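Side-chain contacts in BauA (Acinetobacter baumannii, PDB 6HCP), which takes up ferric preacinetobactin across the outer membrane as a TonB-dependent receptor, supplying the bacterium with iron: residues W682-Q686 against L687-A691; I65-T68 against D69-E73; F356-S360 against V361-W365; G143-A146 against L147-M151. One frame throughout, in Å; residues are numbered along the deposited sequence. Where two conformers were deposited one is given.

Contact 1: residues W682-Q686 against L687-A691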
loop_
_atom_site.group_PDB
_atom_site.type_symbol
_atom_site.label_atom_id
_atom_site.label_comp_id
_atom_site.label_asym_id
_atom_site.label_seq_id
_atom_site.Cartn_x
_atom_site.Cartn_y
_atom_site.Cartn_z
ATOM N N TRP A 682 3.213 19.708 -2.929
ATOM C CA TRP A 682 3.846 20.741 -3.757
ATOM C C TRP A 682 5.191 21.104 -3.125
ATOM O O TRP A 682 5.271 21.297 -1.923
ATOM C CB TRP A 682 2.987 22.012 -3.815
ATOM C CG TRP A 682 1.628 21.887 -4.426
ATOM C CD1 TRP A 682 0.437 22.184 -3.823
ATOM C CD2 TRP A 682 1.339 21.691 -5.822
ATOM N NE1 TRP A 682 -0.580 22.081 -4.733
ATOM C CE2 TRP A 682 -0.060 21.789 -5.965
ATOM C CE3 TRP A 682 2.112 21.337 -6.941
ATOM C CZ2 TRP A 682 -0.681 21.703 -7.207
ATOM C CZ3 TRP A 682 1.494 21.228 -8.164
ATOM C CH2 TRP A 682 0.114 21.406 -8.291
ATOM N N ALA A 683 6.168 21.397 -3.981
ATOM C CA ALA A 683 7.416 22.056 -3.548
ATOM C C ALA A 683 7.941 22.864 -4.735
ATOM O O ALA A 683 7.454 22.708 -5.852
ATOM C CB ALA A 683 8.417 21.031 -3.092
ATOM N N GLN A 684 8.977 23.679 -4.508
ATOM C CA GLN A 684 9.364 24.650 -5.508
ATOM C C GLN A 684 10.542 24.109 -6.295
ATOM O O GLN A 684 11.646 23.990 -5.767
ATOM C CB GLN A 684 9.724 26.008 -4.896
ATOM C CG GLN A 684 10.066 27.066 -5.951
ATOM C CD GLN A 684 9.756 28.477 -5.508
ATOM O OE1 GLN A 684 10.658 29.245 -5.166
ATOM N NE2 GLN A 684 8.480 28.859 -5.603
ATOM N N PRO A 685 10.384 23.927 -7.619
ATOM C CA PRO A 685 11.512 23.563 -8.480
ATOM C C PRO A 685 12.238 24.824 -8.973
ATOM O O PRO A 685 11.801 25.954 -8.693
ATOM C CB PRO A 685 10.788 22.844 -9.621
ATOM C CG PRO A 685 9.523 23.661 -9.790
ATOM C CD PRO A 685 9.147 24.116 -8.386
ATOM N N GLN A 686 13.204 24.624 -9.862
ATOM C CA GLN A 686 13.801 25.738 -10.622
ATOM C C GLN A 686 12.843 26.239 -11.704
ATOM O O GLN A 686 12.109 25.458 -12.323
ATOM C CB GLN A 686 15.109 25.271 -11.245
ATOM C CG GLN A 686 16.189 25.072 -10.197
ATOM C CD GLN A 686 17.520 24.707 -10.809
ATOM O OE1 GLN A 686 17.860 25.172 -11.887
ATOM N NE2 GLN A 686 18.331 23.966 -10.062
ATOM N N LEU A 687 12.835 27.564 -11.878
ATOM C CA LEU A 687 12.249 28.317 -13.009
ATOM C C LEU A 687 10.722 28.445 -12.922
ATOM O O LEU A 687 10.192 29.395 -13.446
ATOM C CB LEU A 687 12.676 27.713 -14.348
ATOM C CG LEU A 687 14.188 27.687 -14.594
ATOM C CD1 LEU A 687 14.483 27.247 -16.020
ATOM C CD2 LEU A 687 14.841 29.038 -14.301
ATOM N N THR A 688 10.025 27.511 -12.269
ATOM C CA THR A 688 8.572 27.614 -12.096
ATOM C C THR A 688 8.265 27.519 -10.597
ATOM O O THR A 688 9.127 27.153 -9.807
ATOM C CB THR A 688 7.809 26.527 -12.873
ATOM O OG1 THR A 688 8.286 25.261 -12.413
ATOM C CG2 THR A 688 7.959 26.624 -14.378
ATOM N N ASN A 689 7.029 27.842 -10.208
ATOM C CA ASN A 689 6.679 28.038 -8.794
ATOM C C ASN A 689 6.553 26.716 -8.023
ATOM O O ASN A 689 6.936 26.656 -6.847
ATOM C CB ASN A 689 5.376 28.817 -8.628
ATOM C CG ASN A 689 5.414 30.250 -9.120
ATOM O OD1 ASN A 689 4.362 30.776 -9.457
ATOM N ND2 ASN A 689 6.588 30.891 -9.141
ATOM N N LEU A 690 5.959 25.680 -8.655
ATOM C CA LEU A 690 5.565 24.467 -7.960
ATOM C C LEU A 690 5.782 23.248 -8.853
ATOM O O LEU A 690 5.583 23.316 -10.048
ATOM C CB LEU A 690 4.069 24.504 -7.632
ATOM C CG LEU A 690 3.564 25.602 -6.714
ATOM C CD1 LEU A 690 2.052 25.484 -6.589
ATOM C CD2 LEU A 690 4.219 25.541 -5.352
ATOM N N ALA A 691 6.059 22.115 -8.213
ATOM C CA ALA A 691 6.015 20.824 -8.845
ATOM C C ALA A 691 5.644 19.794 -7.776
ATOM O O ALA A 691 5.948 19.965 -6.606
ATOM C CB ALA A 691 7.345 20.496 -9.471
#
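Trp682 and Leu690 share one first torsion, CG swung beside the backbone N and opposite the carbonyl carbon (chi1 -62° in both), and the two side chains then cross at about a right angle, with the leucine over one face of the indole. Leu690 CD1 makes a CH-pi contact 4.2 Å from the centroid of the five-membered ring of Trp682. Leu690 CB meets the six-membered ring at Trp682 CE3, 3.8 Å away, while the indole NE1 is fixed by the carbonyl of Pro267. Gln684 is turned differently: chi1 of -177° points its extended chain across to the returning arm, where NE2 donates to Asn689 O at 3.0 Å. That bond uses an in-plane lone pair of the carbonyl and lies in the glutamine's own amide plane; NE2 also reaches Ile638 O, so this one nitrogen donates to two backbone carbonyls. Pro685 packs against the returning arm, its CG 3.3 Å from Thr688 OG1 and 3.9 Å from Ala691 CB. The threonine hydroxyl is bonded to Arg256 O. At the tip, Thr688 N makes a weak bond to Gln686 O, and Leu687 and Gln686 reach the plug at Trp100 and Asn103. Ala683 and Ala691 form a hydrogen-bonded antiparallel pair, with Ala691 N 2.8 Å from Ala683 O. The result is a small hairpin in the connection between the last two barrel strands, probably on the extracellular side as in this family, and its returning arm carries a classic beta bulge, Asn689 and Leu690 both facing Val258.

Contact 2: residues I65-T68 against D69-E73. With EDO (1,2-ethanediol), chain H.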
loop_
_atom_site.group_PDB
_atom_site.type_symbol
_atom_site.label_atom_id
_atom_site.label_comp_id
_atom_site.label_asym_id
_atom_site.label_seq_id
_atom_site.Cartn_x
_atom_site.Cartn_y
_atom_site.Cartn_z
ATOM N N ILE A 65 31.119 15.532 4.565
ATOM C CA ILE A 65 30.715 14.128 4.638
ATOM C C ILE A 65 31.062 13.467 3.315
ATOM O O ILE A 65 31.032 14.112 2.259
ATOM C CB ILE A 65 29.217 13.987 4.984
ATOM C CG1 ILE A 65 28.852 12.509 5.170
ATOM C CG2 ILE A 65 28.349 14.640 3.923
ATOM C CD1 ILE A 65 27.950 12.233 6.320
ATOM N N SER A 66 31.497 12.205 3.385
ATOM C CA SER A 66 31.780 11.435 2.190
ATOM C C SER A 66 31.036 10.100 2.237
ATOM O O SER A 66 31.238 9.322 3.159
ATOM C CB SER A 66 33.257 11.213 2.052
ATOM O OG SER A 66 33.541 10.345 0.972
ATOM N N TYR A 67 30.206 9.864 1.224
ATOM C CA TYR A 67 29.432 8.624 1.097
ATOM C C TYR A 67 30.203 7.646 0.214
ATOM O O TYR A 67 30.737 8.023 -0.828
ATOM C CB TYR A 67 28.066 8.909 0.482
ATOM C CG TYR A 67 27.249 9.910 1.250
ATOM C CD1 TYR A 67 26.588 9.547 2.411
ATOM C CD2 TYR A 67 27.161 11.238 0.836
ATOM C CE1 TYR A 67 25.906 10.485 3.173
ATOM C CE2 TYR A 67 26.479 12.182 1.592
ATOM C CZ TYR A 67 25.756 11.778 2.703
ATOM O OH TYR A 67 25.144 12.709 3.504
ATOM N N THR A 68 30.139 6.360 0.575
ATOM C CA THR A 68 30.813 5.302 -0.206
ATOM C C THR A 68 29.886 4.770 -1.299
ATOM O O THR A 68 28.655 4.882 -1.231
ATOM C CB THR A 68 31.298 4.160 0.700
ATOM O OG1 THR A 68 30.142 3.499 1.219
ATOM C CG2 THR A 68 32.163 4.645 1.843
ATOM N N ASP A 69 30.500 4.068 -2.250
ATOM C CA ASP A 69 29.789 3.373 -3.283
ATOM C C ASP A 69 28.877 2.290 -2.677
ATOM O O ASP A 69 27.865 1.979 -3.271
ATOM C CB ASP A 69 30.728 2.817 -4.359
ATOM C CG ASP A 69 31.868 1.922 -3.878
ATOM O OD1 ASP A 69 32.229 1.961 -2.689
ATOM O OD2 ASP A 69 32.367 1.178 -4.708
ATOM N N LYS A 70 29.232 1.740 -1.516
ATOM C CA LYS A 70 28.363 0.761 -0.843
ATOM C C LYS A 70 27.037 1.441 -0.451
ATOM O O LYS A 70 25.951 0.902 -0.679
ATOM C CB LYS A 70 29.071 0.140 0.366
ATOM C CG LYS A 70 28.223 -0.838 1.198
ATOM C CD LYS A 70 27.537 -1.908 0.363
ATOM C CE LYS A 70 27.109 -3.143 1.140
ATOM N NZ LYS A 70 26.197 -2.809 2.264
ATOM N N TYR A 71 27.117 2.666 0.089
ATOM C CA TYR A 71 25.899 3.445 0.421
ATOM C C TYR A 71 25.066 3.719 -0.831
ATOM O O TYR A 71 23.857 3.510 -0.851
ATOM C CB TYR A 71 26.248 4.752 1.131
ATOM C CG TYR A 71 25.049 5.543 1.584
ATOM C CD1 TYR A 71 24.196 5.052 2.557
ATOM C CD2 TYR A 71 24.732 6.756 0.994
ATOM C CE1 TYR A 71 23.118 5.793 3.012
ATOM C CE2 TYR A 71 23.663 7.512 1.438
ATOM C CZ TYR A 71 22.849 7.029 2.451
ATOM O OH TYR A 71 21.776 7.764 2.880
ATOM N N ILE A 72 25.737 4.086 -1.923
ATOM C CA ILE A 72 25.071 4.379 -3.150
ATOM C C ILE A 72 24.258 3.155 -3.607
ATOM O O ILE A 72 23.109 3.291 -4.066
ATOM C CB ILE A 72 26.077 4.858 -4.210
ATOM C CG1 ILE A 72 26.754 6.169 -3.786
ATOM C CG2 ILE A 72 25.417 4.980 -5.560
ATOM C CD1 ILE A 72 27.920 6.538 -4.665
ATOM N N GLU A 73 24.882 1.970 -3.592
ATOM C CA GLU A 73 24.176 0.771 -4.053
ATOM C C GLU A 73 23.074 0.414 -3.039
ATOM O O GLU A 73 22.012 -0.064 -3.430
ATOM C CB GLU A 73 25.137 -0.402 -4.277
ATOM C CG GLU A 73 26.029 -0.257 -5.508
ATOM C CD GLU A 73 25.402 -0.382 -6.890
ATOM O OE1 GLU A 73 26.030 0.162 -7.845
ATOM O OE2 GLU A 73 24.321 -1.048 -7.040
HETATM C C1 EDO H . 34.582 12.936 5.943
HETATM O O1 EDO H . 35.433 13.738 6.782
HETATM C C2 EDO H . 33.405 12.380 6.745
HETATM O O2 EDO H . 32.531 11.624 5.869
#
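Thr68 meets the first turn of the helix with both of its oxygens. Its carbonyl O accepts from Ile72 N at 3.1 Å, in the carbonyl plane, and its hydroxyl OG1 takes a weak, fairly straight bond from Tyr71 N at 3.3 Å. With chi1 at 67°, OG1 stands between the residue's own backbone N and carbonyl carbon, which turns it to the helix start. Beside this, Tyr67 and Tyr71 point the same way, side by side; their planes are 21° apart but slid so far that the rings barely overlap, and the nearest atoms are Tyr67 CD1 and Tyr71 CD2 at 3.6 Å. Thr68 is thus the N-cap where strand 64-68 of the plug domain passes without an intervening loop into helix 69-75, the axes of segments 65-68 and 69-73 lying 65° apart. In the next shell, the hydroxyl of Thr68 is also hydrogen-bonded to Gly41 O, and Lys70 NZ forms a salt bridge with Asp74. Both tyrosines lean on Met578 of the barrel wall, while Val83 of helix 81-84 touches Tyr67 and Ile72. Strand 64-68 is bonded to strand 135-142 through the backbones of Ile65 and Tyr67. A 1,2-ethanediol, probably from the crystallisation liquor, accepts from Ser66 N through O2 at 2.8 Å and is also bonded to Ala44 O.

Contact 3: residues F356-S360 against V361-W365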
loop_
_atom_site.group_PDB
_atom_site.type_symbol
_atom_site.label_atom_id
_atom_site.label_comp_id
_atom_site.label_asym_id
_atom_site.label_seq_id
_atom_site.Cartn_x
_atom_site.Cartn_y
_atom_site.Cartn_z
ATOM N N PHE A 356 57.366 22.382 5.471
ATOM C CA PHE A 356 58.550 22.867 6.163
ATOM C C PHE A 356 58.159 23.107 7.615
ATOM O O PHE A 356 56.978 23.020 7.969
ATOM C CB PHE A 356 59.121 24.124 5.490
ATOM C CG PHE A 356 58.194 25.319 5.482
ATOM C CD1 PHE A 356 58.179 26.219 6.530
ATOM C CD2 PHE A 356 57.387 25.575 4.381
ATOM C CE1 PHE A 356 57.300 27.291 6.531
ATOM C CE2 PHE A 356 56.562 26.689 4.347
ATOM C CZ PHE A 356 56.496 27.527 5.435
ATOM N N GLU A 357 59.164 23.339 8.472
ATOM C CA GLU A 357 58.954 23.558 9.872
ATOM C C GLU A 357 59.672 24.837 10.300
ATOM O O GLU A 357 60.719 25.159 9.779
ATOM C CB GLU A 357 59.466 22.369 10.697
ATOM C CG GLU A 357 58.980 21.046 10.154
ATOM C CD GLU A 357 59.165 19.854 11.075
ATOM O OE1 GLU A 357 59.756 20.023 12.155
ATOM O OE2 GLU A 357 58.662 18.769 10.721
ATOM N N THR A 358 59.012 25.602 11.169
ATOM C CA THR A 358 59.588 26.766 11.806
ATOM C C THR A 358 59.518 26.553 13.315
ATOM O O THR A 358 58.442 26.668 13.921
ATOM C CB THR A 358 58.873 28.063 11.381
ATOM O OG1 THR A 358 57.505 28.006 11.789
ATOM C CG2 THR A 358 58.960 28.303 9.889
ATOM N N GLY A 359 60.657 26.169 13.907
ATOM C CA GLY A 359 60.673 25.722 15.290
ATOM C C GLY A 359 59.742 24.538 15.485
ATOM O O GLY A 359 59.784 23.597 14.710
ATOM N N SER A 360 58.812 24.661 16.430
ATOM C CA SER A 360 57.874 23.583 16.758
ATOM C C SER A 360 56.573 23.670 15.931
ATOM O O SER A 360 55.581 22.983 16.252
ATOM C CB SER A 360 57.551 23.625 18.218
ATOM O OG SER A 360 56.784 24.787 18.531
ATOM N N VAL A 361 56.557 24.529 14.900
ATOM C CA VAL A 361 55.358 24.740 14.057
ATOM C C VAL A 361 55.584 24.098 12.689
ATOM O O VAL A 361 56.571 24.367 12.041
ATOM C CB VAL A 361 55.027 26.235 13.922
ATOM C CG1 VAL A 361 53.798 26.459 13.048
ATOM C CG2 VAL A 361 54.851 26.878 15.282
ATOM N N LYS A 362 54.693 23.176 12.306
ATOM C CA LYS A 362 54.762 22.504 11.041
ATOM C C LYS A 362 53.880 23.252 10.021
ATOM O O LYS A 362 52.770 23.661 10.337
ATOM C CB LYS A 362 54.277 21.060 11.183
ATOM C CG LYS A 362 55.172 20.161 12.025
ATOM C CD LYS A 362 54.650 18.740 12.123
ATOM C CE LYS A 362 55.492 17.875 13.037
ATOM N NZ LYS A 362 54.672 16.846 13.721
ATOM N N HIS A 363 54.380 23.351 8.796
ATOM C CA HIS A 363 53.719 24.047 7.693
ATOM C C HIS A 363 53.441 23.053 6.571
ATOM O O HIS A 363 54.329 22.298 6.144
ATOM C CB HIS A 363 54.574 25.218 7.184
ATOM C CG HIS A 363 54.778 26.317 8.172
ATOM N ND1 HIS A 363 54.236 27.572 7.978
ATOM C CD2 HIS A 363 55.533 26.394 9.301
ATOM C CE1 HIS A 363 54.615 28.368 8.964
ATOM N NE2 HIS A 363 55.339 27.639 9.843
ATOM N N GLN A 364 52.194 23.073 6.083
ATOM C CA GLN A 364 51.802 22.350 4.881
ATOM C C GLN A 364 51.087 23.344 3.966
ATOM O O GLN A 364 50.104 23.945 4.398
ATOM C CB GLN A 364 50.805 21.244 5.233
ATOM C CG GLN A 364 51.082 19.882 4.634
ATOM C CD GLN A 364 50.217 18.873 5.356
ATOM O OE1 GLN A 364 50.630 18.278 6.348
ATOM N NE2 GLN A 364 48.931 18.908 5.054
ATOM N N TRP A 365 51.643 23.575 2.778
ATOM C CA TRP A 365 51.182 24.648 1.922
ATOM C C TRP A 365 50.839 24.082 0.552
ATOM O O TRP A 365 51.327 23.021 0.152
ATOM C CB TRP A 365 52.223 25.779 1.822
ATOM C CG TRP A 365 53.525 25.311 1.241
ATOM C CD1 TRP A 365 54.595 24.835 1.942
ATOM C CD2 TRP A 365 53.886 25.235 -0.146
ATOM N NE1 TRP A 365 55.585 24.452 1.081
ATOM C CE2 TRP A 365 55.180 24.675 -0.206
ATOM C CE3 TRP A 365 53.248 25.573 -1.345
ATOM C CZ2 TRP A 365 55.855 24.472 -1.407
ATOM C CZ3 TRP A 365 53.903 25.339 -2.536
ATOM C CH2 TRP A 365 55.183 24.783 -2.568
#
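The phenyl ring of Phe356 carries His363 on one face, with His363 CB 3.5 Å from the ring centroid, almost above its centre; Thr358 CG2 and Trp365 NE1 lie at its edge. The imidazole in turn receives Phe356 CE1 over one face, and Thr358 OG1 lies at its edge. The two rings form an offset stack, centroids 4.3 Å apart and planes 17° from parallel. All this sits at the end of a beta hairpin of the barrel, strands 331-358 and 361-381, joined by a type II' turn from Thr358 to Val361 with Gly359 at positive phi; such tight turns probably face the periplasm in this family. Phe356 and His363 are a hydrogen-bonded antiparallel pair, and a chi1 of 62° in Phe356 lays its ring across to the neighbouring strand. Packing there is tight, Phe356 CE1 standing 3.2 Å from His363 CG. Trp365 extends the aromatic cluster obliquely, its CD1 3.6 Å from Phe356 CE2, and also touches a detergent molecule, consistent with a position on the outer, membrane-facing side of the barrel. The imidazole is fixed at both nitrogens: ND1 is bonded to Asp427 on strand 412-431, and NE2 to Thr358 OG1 at 2.9 Å, where either atom could donate. Glu357 and Lys362, a non-hydrogen-bonded pair, send their chains the same way along the other face of the hairpin. Their opposite charges would probably attract but do not meet: Glu357 OE2 lies 4.0 Å from Lys362 CG and 5.3 Å from Lys362 NZ.

Contact 4: residues G143-A146 against L147-M151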
loop_
_atom_site.group_PDB
_atom_site.type_symbol
_atom_site.label_atom_id
_atom_site.label_comp_id
_atom_site.label_asym_id
_atom_site.label_seq_id
_atom_site.Cartn_x
_atom_site.Cartn_y
_atom_site.Cartn_z
ATOM N N GLY A 143 28.707 24.871 2.575
ATOM C CA GLY A 143 29.010 26.304 2.529
ATOM C C GLY A 143 29.966 26.633 1.393
ATOM O O GLY A 143 30.465 25.752 0.693
ATOM N N PRO A 144 30.225 27.931 1.163
ATOM C CA PRO A 144 31.072 28.364 0.056
ATOM C C PRO A 144 32.536 28.006 0.325
ATOM O O PRO A 144 32.914 27.758 1.492
ATOM C CB PRO A 144 30.883 29.883 0.036
ATOM C CG PRO A 144 30.471 30.225 1.452
ATOM C CD PRO A 144 29.620 29.056 1.893
ATOM N N SER A 145 33.342 28.010 -0.740
ATOM C CA SER A 145 34.691 27.525 -0.633
ATOM C C SER A 145 35.620 28.139 -1.690
ATOM O O SER A 145 36.469 27.418 -2.239
ATOM C CB SER A 145 34.668 26.012 -0.749
ATOM O OG SER A 145 34.220 25.627 -2.039
ATOM N N ALA A 146 35.469 29.436 -2.010
ATOM C CA ALA A 146 36.243 30.020 -3.157
ATOM C C ALA A 146 37.763 29.898 -2.930
ATOM O O ALA A 146 38.518 29.596 -3.855
ATOM C CB ALA A 146 35.844 31.459 -3.415
ATOM N N LEU A 147 38.226 30.072 -1.696
ATOM C CA LEU A 147 39.682 29.928 -1.453
ATOM C C LEU A 147 40.139 28.540 -1.911
ATOM O O LEU A 147 41.174 28.382 -2.567
ATOM C CB LEU A 147 40.033 30.151 0.026
ATOM C CG LEU A 147 41.460 29.726 0.384
ATOM C CD1 LEU A 147 42.484 30.541 -0.409
ATOM C CD2 LEU A 147 41.726 29.810 1.877
ATOM N N LEU A 148 39.358 27.523 -1.543
ATOM C CA LEU A 148 39.739 26.112 -1.772
ATOM C C LEU A 148 39.550 25.715 -3.233
ATOM O O LEU A 148 40.304 24.901 -3.750
ATOM C CB LEU A 148 38.878 25.215 -0.881
ATOM C CG LEU A 148 38.824 25.587 0.594
ATOM C CD1 LEU A 148 37.942 24.618 1.363
ATOM C CD2 LEU A 148 40.225 25.649 1.178
ATOM N N ASN A 149 38.479 26.231 -3.866
ATOM C CA ASN A 149 37.950 25.637 -5.086
ATOM C C ASN A 149 37.860 26.634 -6.247
ATOM O O ASN A 149 37.569 26.228 -7.363
ATOM C CB ASN A 149 36.561 25.035 -4.843
ATOM C CG ASN A 149 36.638 23.660 -4.219
ATOM O OD1 ASN A 149 37.416 22.835 -4.674
ATOM N ND2 ASN A 149 35.911 23.448 -3.134
ATOM N N GLY A 150 38.027 27.930 -5.975
ATOM C CA GLY A 150 37.766 28.931 -6.992
ATOM C C GLY A 150 36.272 29.060 -7.271
ATOM O O GLY A 150 35.443 28.902 -6.381
ATOM N N MET A 151 35.949 29.652 -8.412
ATOM C CA MET A 151 34.585 29.913 -8.746
ATOM C C MET A 151 34.154 28.882 -9.778
ATOM O O MET A 151 34.581 28.916 -10.925
ATOM C CB MET A 151 34.419 31.326 -9.323
ATOM C CG MET A 151 32.978 31.705 -9.654
ATOM S SD MET A 151 32.859 33.463 -10.094
ATOM C CE MET A 151 33.634 33.431 -11.705
HETATM O O HOH W 1 34.049 27.550 -4.850
#
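Ser145 OG accepts a nearly straight bond from Asn149 ND2 at 3.0 Å, the oxygen lying almost exactly in the amide plane of the asparagine. Weaker links run from the same hydroxyl to Thr160 OG1 and to a water that donates to Gly150 O, so the group is approached by three partners. A chi1 of 65° sets OG between the residue's own N and carbonyl carbon. Asn149 CG, on the side of its backbone N (chi1 -81°), brings the amide back over the first turn to meet it. The carbonyl of Ser145 is used as well: Asn149 N donates to Ser145 O at 2.8 Å, and Leu148 N adds a weak bond. One residue on, Ala146 O takes Gly150 N at 2.7 Å, and Ala146 CA lies 3.5 Å from Gly150 O in a CA-H...O contact, where the chain leaving the helix passes beside its first residue. Leu148 packs its CD1 4.1 Å from Ser145 CB and continues onto Val49, Leu52 and Phe62. Arg443 of the barrel wall bonds Leu147 O and, weakly, Ala146 O; its charge probably suits carbonyls at a helix end. Ser145 occupies the N-cap position of helix 146-149 yet makes no capping bond with its side chain, and Gly150 leaves the helix with positive phi: a single helical turn of the plug domain, lodged against barrel strand 478-489.

In the fold
Contacts 2 and 4 both belong to the plug domain, with centres 24 Å apart, and strand 135-142 links them: it pairs with 65-68 and leads into 143-146. Contacts 1 and 3 belong to the barrel part and lie on opposite sides of the chain's centre, 51 Å between centres. Contact 1 reaches the plug through Gln686 and Leu687, whereas contact 3 lies at the protein surface, at a turn ending two barrel strands, its nearest atoms about 11 Å from contact 4. Between nearest atoms, contact 1 is about 16 Å from contact 4 and about 18 Å from contact 2. Detergent touches contact 3 at Trp365; the side chain of Leu147 in contact 4 is about 7 Å from a bound detergent molecule.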